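Side-chain contact in tetrapyrrole methylase family protein (PDB 3HH1), which probably methylates the 2'-hydroxyl of the ribose of a cytidine in 16S rRNA with S-adenosyl-L-methionine, this chain being the N-terminal part of its tetrapyrrole methylase region: residues C37-T40 / R41-S44. Numbering follows the deposited sequence.
Sequences CEDT and RRTS
The turn that opens helix 40-49 is closed by T43 N, which donates to D39 O at 3.0 Å, and S44 N repeats the bond one residue on with T40 O at 2.9 Å. D39 is the N-cap. Its CG lies anti to the backbone N (chi1 -173°), which swings the carboxylate back over the start of the helix, where OD1 accepts from R42 N at 3.2 Å. That N-H points almost straight at the oxygen (166°) but meets it from above the carboxylate plane. A water bridges the same OD1 to R41 N, so one carboxylate oxygen serves two of the first backbone N-H groups, directly and through solvent. The carboxylate also rests against R42 CB, 3.4 Å from D39 CG, while the extended R42 chain crosses the aspartate at about a right angle and carries its guanidinium off to a salt bridge with D87. Deeper in, T43 turns OG1 beside its own backbone N (chi1 -57°) and donates to D39 O at 2.9 Å from above the carbonyl plane, giving that oxygen a second donor. The same hydroxyl sits 3.2 Å from C37 CB, with V85 of the central sheet touching both residues. A valine in place of this threonine would probably cost D39 O its hydroxyl donor and set a methyl where OG1 now lies close to C37 CB. S44 OG likewise doubles the grip on T40 O, approaching from the opposite face of its plane to S44 N. This is a classic aspartate N-cap, opening the helix after strand 34-37 in the α/β fold of the tetrapyrrole methylase domain, whose sheet is parallel.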
loop_
_atom_site.group_PDB
_atom_site.type_symbol
_atom_site.label_atom_id
_atom_site.label_comp_id
_atom_site.label_asym_id
_atom_site.label_seq_id
_atom_site.Cartn_x
_atom_site.Cartn_y
_atom_site.Cartn_z
ATOM N N CYS A 37 1.449 -11.529 7.626
ATOM C CA CYS A 37 0.466 -10.607 8.113
ATOM C C CYS A 37 1.048 -9.826 9.245
ATOM O O CYS A 37 1.959 -10.289 9.923
ATOM C CB CYS A 37 -0.795 -11.346 8.577
ATOM S SG CYS A 37 -0.449 -12.615 9.829
ATOM N N GLU A 38 0.543 -8.621 9.430
ATOM C CA GLU A 38 1.018 -7.799 10.529
ATOM C C GLU A 38 0.114 -7.983 11.749
ATOM O O GLU A 38 0.544 -7.807 12.882
ATOM C CB GLU A 38 1.137 -6.337 10.062
ATOM C CG GLU A 38 1.965 -5.468 10.953
ATOM C CD GLU A 38 1.133 -4.485 11.707
ATOM O OE1 GLU A 38 -0.057 -4.313 11.330
ATOM O OE2 GLU A 38 1.667 -3.883 12.665
ATOM N N ASP A 39 -1.126 -8.368 11.516
ATOM C CA ASP A 39 -2.122 -8.506 12.580
ATOM C C ASP A 39 -2.508 -9.986 12.608
ATOM O O ASP A 39 -3.457 -10.398 11.941
ATOM C CB ASP A 39 -3.305 -7.564 12.260
ATOM C CG ASP A 39 -4.354 -7.492 13.381
ATOM O OD1 ASP A 39 -4.416 -8.395 14.257
ATOM O OD2 ASP A 39 -5.126 -6.496 13.369
ATOM N N THR A 40 -1.761 -10.793 13.356
ATOM C CA THR A 40 -1.983 -12.230 13.348
ATOM C C THR A 40 -3.358 -12.623 13.878
ATOM O O THR A 40 -3.975 -13.568 13.401
ATOM C CB THR A 40 -0.948 -12.983 14.185
ATOM O OG1 THR A 40 0.360 -12.435 13.949
ATOM C CG2 THR A 40 -0.968 -14.429 13.812
ATOM N N ARG A 41 -3.824 -11.913 14.895
ATOM C CA ARG A 41 -5.117 -12.223 15.484
ATOM C C ARG A 41 -6.259 -12.038 14.481
ATOM O O ARG A 41 -7.096 -12.909 14.313
ATOM C CB ARG A 41 -5.348 -11.376 16.749
ATOM C CG ARG A 41 -6.030 -12.131 17.851
ATOM C CD ARG A 41 -6.197 -11.279 19.129
ATOM N NE ARG A 41 -4.940 -11.120 19.876
ATOM C CZ ARG A 41 -4.773 -10.330 20.947
ATOM N NH1 ARG A 41 -5.765 -9.578 21.424
ATOM N NH2 ARG A 41 -3.586 -10.274 21.532
ATOM N N ARG A 42 -6.266 -10.908 13.795
ATOM C CA ARG A 42 -7.266 -10.634 12.786
ATOM C C ARG A 42 -7.149 -11.663 11.636
ATOM O O ARG A 42 -8.166 -12.176 11.109
ATOM C CB ARG A 42 -7.110 -9.182 12.299
ATOM C CG ARG A 42 -7.937 -8.842 11.062
ATOM C CD ARG A 42 -8.029 -7.330 10.820
ATOM N NE ARG A 42 -8.488 -7.054 9.453
ATOM C CZ ARG A 42 -8.752 -5.839 8.964
ATOM N NH1 ARG A 42 -9.142 -5.709 7.697
ATOM N NH2 ARG A 42 -8.632 -4.761 9.729
ATOM N N THR A 43 -5.917 -12.015 11.274
ATOM C CA THR A 43 -5.721 -12.960 10.172
ATOM C C THR A 43 -6.217 -14.371 10.535
ATOM O O THR A 43 -6.824 -15.072 9.709
ATOM C CB THR A 43 -4.248 -12.983 9.712
ATOM O OG1 THR A 43 -3.893 -11.647 9.338
ATOM C CG2 THR A 43 -4.052 -13.916 8.478
ATOM N N SER A 44 -5.978 -14.788 11.772
ATOM C CA SER A 44 -6.491 -16.086 12.216
ATOM C C SER A 44 -8.022 -16.143 12.149
ATOM O O SER A 44 -8.571 -17.141 11.733
ATOM C CB SER A 44 -6.025 -16.422 13.641
ATOM O OG SER A 44 -4.629 -16.624 13.634
HETATM O O HOH W 1 -2.715 -9.661 15.851
#